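Local coordinates for protein exodeoxyribonuclease (Neisseria meningitidis, PDB 2JC5) that probably repairs DNA as a magnesium- or manganese-dependent apurinic/apyrimidinic endonuclease and may also act as a 3'-5' exonuclease, at residues 178-190 with 220-232. Numbering follows the deposited sequence.
Sequences WIGKVIHKLGWTD and IDYQMVTPELAAK
Met-224 CB, on strand 221-225, lies 4.0 Å from Trp-188 CE3. The chain bends about its CB-CG bond (chi2 -71°), which lays Met-224 SD against the backbone of Asp-190, 3.7 Å from Asp-190 CA. The terminal Met-224 CE lands among three apolar side chains of helix 178-184: Ile-183 CG1 is nearest at 4.1 Å, with Ile-179 CG2 and Val-182 CG1 slightly farther away. Beside this tip, Ile-179 also packs against the ring of Tyr-222, whose hydroxyl is hydrogen-bonded to the carbonyl of Ile-152.

Thr-189/Val-225 is an antiparallel hydrogen-bonded pair, Thr-189 N to Val-225 O (N-H...O 162°) and Val-225 N to Thr-189 O; Asp-190/Met-224 is the adjoining non-hydrogen-bonded pair, which explains why SD lies by Asp-190 CA. Helix 178-184 is followed, through a turn at Gly-187 (positive phi), by the short strand 189-190, which pairs with strand 217-225 in one of the two mixed sheets of the DNase I-like fold. Water 1 donates to Gly-187 O and Val-225 O and accepts from Thr-189 OG1, tying turn to strand.

The Asp-190 carboxylate meets the edge of the Tyr-222 ring, Asp-190 OD2 lying 3.4 Å from Tyr-222 CE2, with the two planes 59° apart. OD2 also forms a salt bridge with Arg-219, while water 2 links OD1 to Gln-223 N. One residue before Tyr-222, Asp-221, predicted to be important for catalysis, is hydrogen-bonded to His-247. Just past the strand, Thr-226 CG2 sits 3.8 Å from Trp-188 CZ3; from helix 227-230, Ala-230 CB packs 3.7 Å from Thr-189 OG1.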
# COMPACT_ATOMS: atom_id res chain seq x y z
N TRP A 178 -12.33 -6.85 10.16
CA TRP A 178 -11.50 -7.63 9.26
C TRP A 178 -10.02 -7.28 9.44
O TRP A 178 -9.18 -8.18 9.59
CB TRP A 178 -11.98 -7.46 7.80
CG TRP A 178 -11.27 -8.32 6.83
CD1 TRP A 178 -11.60 -9.60 6.45
CD2 TRP A 178 -10.07 -7.99 6.11
NE1 TRP A 178 -10.68 -10.07 5.55
CE2 TRP A 178 -9.74 -9.11 5.32
CE3 TRP A 178 -9.25 -6.86 6.06
CZ2 TRP A 178 -8.63 -9.14 4.48
CZ3 TRP A 178 -8.14 -6.88 5.23
CH2 TRP A 178 -7.84 -8.02 4.45
N ILE A 179 -9.69 -5.98 9.46
CA ILE A 179 -8.32 -5.55 9.74
C ILE A 179 -7.86 -6.05 11.10
O ILE A 179 -6.73 -6.50 11.25
CB ILE A 179 -8.15 -3.99 9.71
CG1 ILE A 179 -8.30 -3.46 8.28
CG2 ILE A 179 -6.80 -3.53 10.33
CD1 ILE A 179 -7.08 -3.68 7.36
N GLY A 180 -8.74 -5.98 12.09
CA GLY A 180 -8.41 -6.47 13.41
C GLY A 180 -8.05 -7.95 13.42
O GLY A 180 -7.15 -8.38 14.14
N LYS A 181 -8.74 -8.73 12.60
CA LYS A 181 -8.44 -10.16 12.48
C LYS A 181 -7.09 -10.40 11.79
O LYS A 181 -6.31 -11.26 12.21
CB LYS A 181 -9.55 -10.91 11.74
CG LYS A 181 -10.85 -11.07 12.51
CD LYS A 181 -11.86 -11.81 11.63
N VAL A 182 -6.81 -9.64 10.74
CA VAL A 182 -5.52 -9.76 10.07
C VAL A 182 -4.37 -9.53 11.07
O VAL A 182 -3.36 -10.24 11.05
CB VAL A 182 -5.43 -8.77 8.90
CG1 VAL A 182 -3.98 -8.67 8.37
CG2 VAL A 182 -6.41 -9.18 7.78
N ILE A 183 -4.54 -8.55 11.95
CA ILE A 183 -3.56 -8.25 12.99
C ILE A 183 -3.58 -9.31 14.10
O ILE A 183 -2.56 -9.96 14.36
CB ILE A 183 -3.74 -6.82 13.55
CG1 ILE A 183 -3.53 -5.78 12.44
CG2 ILE A 183 -2.80 -6.57 14.74
CD1 ILE A 183 -4.10 -4.40 12.78
N HIS A 184 -4.72 -9.49 14.75
CA HIS A 184 -4.76 -10.26 16.00
C HIS A 184 -4.99 -11.74 15.85
O HIS A 184 -4.59 -12.52 16.72
CB HIS A 184 -5.80 -9.66 16.94
CG HIS A 184 -5.45 -8.28 17.38
ND1 HIS A 184 -6.13 -7.16 16.94
CD2 HIS A 184 -4.43 -7.82 18.15
CE1 HIS A 184 -5.58 -6.08 17.47
NE2 HIS A 184 -4.54 -6.45 18.20
N LYS A 185 -5.66 -12.15 14.77
CA LYS A 185 -5.91 -13.58 14.54
C LYS A 185 -4.80 -14.18 13.69
O LYS A 185 -4.24 -15.21 14.03
CB LYS A 185 -7.27 -13.82 13.87
CG LYS A 185 -8.47 -13.46 14.74
N LEU A 186 -4.46 -13.50 12.60
CA LEU A 186 -3.40 -14.00 11.75
C LEU A 186 -2.00 -13.63 12.25
O LEU A 186 -1.04 -14.31 11.90
CB LEU A 186 -3.57 -13.50 10.31
CG LEU A 186 -4.83 -13.94 9.59
CD1 LEU A 186 -4.78 -13.51 8.12
CD2 LEU A 186 -5.02 -15.45 9.70
N GLY A 187 -1.89 -12.56 13.03
CA GLY A 187 -0.61 -12.18 13.63
C GLY A 187 0.27 -11.29 12.77
O GLY A 187 1.48 -11.19 12.99
N TRP A 188 -0.33 -10.64 11.77
CA TRP A 188 0.40 -9.58 11.05
C TRP A 188 0.57 -8.35 11.95
O TRP A 188 -0.29 -8.04 12.78
CB TRP A 188 -0.31 -9.19 9.76
CG TRP A 188 -0.26 -10.25 8.71
CD1 TRP A 188 -1.12 -11.29 8.56
CD2 TRP A 188 0.73 -10.39 7.71
NE1 TRP A 188 -0.74 -12.07 7.50
CE2 TRP A 188 0.40 -11.54 6.96
CE3 TRP A 188 1.85 -9.65 7.35
CZ2 TRP A 188 1.15 -11.96 5.87
CZ3 TRP A 188 2.60 -10.07 6.26
CH2 TRP A 188 2.25 -11.21 5.54
N THR A 189 1.68 -7.63 11.76
CA THR A 189 1.95 -6.41 12.51
C THR A 189 1.64 -5.21 11.63
O THR A 189 2.20 -5.07 10.55
CB THR A 189 3.43 -6.36 12.96
OG1 THR A 189 3.67 -7.42 13.89
CG2 THR A 189 3.79 -5.03 13.63
N ASP A 190 0.81 -4.30 12.15
CA ASP A 190 0.55 -3.01 11.53
C ASP A 190 1.73 -2.15 11.95
O ASP A 190 1.81 -1.68 13.09
CB ASP A 190 -0.81 -2.51 12.07
CG ASP A 190 -1.14 -1.12 11.65
OD1 ASP A 190 -0.27 -0.43 11.07
OD2 ASP A 190 -2.31 -0.72 11.93
N ILE A 220 -5.15 4.93 5.87
CA ILE A 220 -5.63 3.79 5.09
C ILE A 220 -4.50 3.05 4.35
O ILE A 220 -4.77 2.03 3.71
CB ILE A 220 -6.78 4.18 4.14
CG1 ILE A 220 -6.35 5.31 3.19
CG2 ILE A 220 -8.02 4.56 4.95
CD1 ILE A 220 -7.38 5.63 2.09
N ASP A 221 -3.28 3.57 4.43
CA ASP A 221 -2.10 2.94 3.85
C ASP A 221 -1.32 2.29 4.97
O ASP A 221 -1.21 2.86 6.06
CB ASP A 221 -1.25 3.99 3.14
CG ASP A 221 -2.01 4.64 1.99
OD1 ASP A 221 -1.99 4.08 0.86
OD2 ASP A 221 -2.62 5.72 2.19
N TYR A 222 -0.81 1.10 4.71
CA TYR A 222 -0.15 0.28 5.73
C TYR A 222 1.08 -0.39 5.19
O TYR A 222 1.19 -0.65 3.99
CB TYR A 222 -1.04 -0.87 6.21
CG TYR A 222 -2.34 -0.54 6.86
CD1 TYR A 222 -3.44 -0.14 6.11
CD2 TYR A 222 -2.50 -0.65 8.23
CE1 TYR A 222 -4.63 0.15 6.71
CE2 TYR A 222 -3.71 -0.37 8.83
CZ TYR A 222 -4.78 0.02 8.06
OH TYR A 222 -5.99 0.27 8.68
N GLN A 223 1.97 -0.76 6.10
CA GLN A 223 2.92 -1.86 5.89
C GLN A 223 2.59 -2.92 6.92
O GLN A 223 2.76 -2.71 8.11
CB GLN A 223 4.37 -1.35 6.01
CG GLN A 223 4.72 -0.36 4.89
CD GLN A 223 6.22 -0.10 4.68
OE1 GLN A 223 7.10 -0.89 5.06
NE2 GLN A 223 6.52 1.01 4.04
N MET A 224 2.02 -4.03 6.45
CA MET A 224 1.73 -5.18 7.31
C MET A 224 2.90 -6.15 7.23
O MET A 224 3.29 -6.52 6.13
CB MET A 224 0.45 -5.90 6.89
CG MET A 224 -0.82 -5.09 7.07
SD MET A 224 -1.23 -4.89 8.83
CE MET A 224 -2.93 -4.35 8.68
N VAL A 225 3.45 -6.54 8.37
CA VAL A 225 4.75 -7.22 8.41
C VAL A 225 4.69 -8.51 9.23
O VAL A 225 3.99 -8.59 10.25
CB VAL A 225 5.83 -6.24 8.96
CG1 VAL A 225 7.23 -6.82 8.86
CG2 VAL A 225 5.77 -4.90 8.22
N THR A 226 5.46 -9.50 8.81
CA THR A 226 5.65 -10.76 9.55
C THR A 226 6.45 -10.51 10.84
O THR A 226 7.10 -9.48 10.95
CB THR A 226 6.33 -11.78 8.65
OG1 THR A 226 7.45 -11.18 8.00
CG2 THR A 226 5.34 -12.29 7.62
N PRO A 227 6.36 -11.43 11.82
CA PRO A 227 6.88 -11.12 13.16
C PRO A 227 8.37 -10.81 13.29
O PRO A 227 8.72 -9.81 13.93
CB PRO A 227 6.50 -12.36 13.98
CG PRO A 227 5.50 -13.07 13.20
CD PRO A 227 5.64 -12.71 11.78
N GLU A 228 9.25 -11.60 12.68
CA GLU A 228 10.68 -11.39 12.93
C GLU A 228 11.13 -10.11 12.27
O GLU A 228 11.89 -9.33 12.84
CB GLU A 228 11.50 -12.60 12.50
CG GLU A 228 11.19 -13.78 13.42
CD GLU A 228 11.72 -15.11 12.97
OE1 GLU A 228 11.24 -15.63 11.94
OE2 GLU A 228 12.59 -15.68 13.67
N LEU A 229 10.61 -9.85 11.08
CA LEU A 229 10.96 -8.61 10.39
C LEU A 229 10.37 -7.38 11.10
O LEU A 229 10.99 -6.31 11.14
CB LEU A 229 10.52 -8.65 8.92
CG LEU A 229 10.80 -7.41 8.05
CD1 LEU A 229 12.25 -6.98 8.06
CD2 LEU A 229 10.33 -7.70 6.62
N ALA A 230 9.16 -7.52 11.67
CA ALA A 230 8.55 -6.41 12.42
C ALA A 230 9.45 -5.98 13.57
O ALA A 230 9.57 -4.80 13.85
CB ALA A 230 7.17 -6.79 12.93
N ALA A 231 10.09 -6.96 14.22
CA ALA A 231 11.03 -6.68 15.33
C ALA A 231 12.30 -5.97 14.87
O ALA A 231 13.07 -5.50 15.71
CB ALA A 231 11.41 -7.99 16.03
N LYS A 232 12.51 -5.90 13.57
CA LYS A 232 13.66 -5.23 12.98
C LYS A 232 13.36 -3.80 12.51
O LYS A 232 14.27 -3.06 12.14
CB LYS A 232 14.22 -6.08 11.83
CG LYS A 232 14.78 -7.40 12.36
CD LYS A 232 15.43 -8.29 11.36
CE LYS A 232 16.26 -9.37 12.09
NZ LYS A 232 17.30 -8.86 13.09
O HOH W 1 3.86 -9.89 12.67
O HOH W 2 1.34 0.47 8.93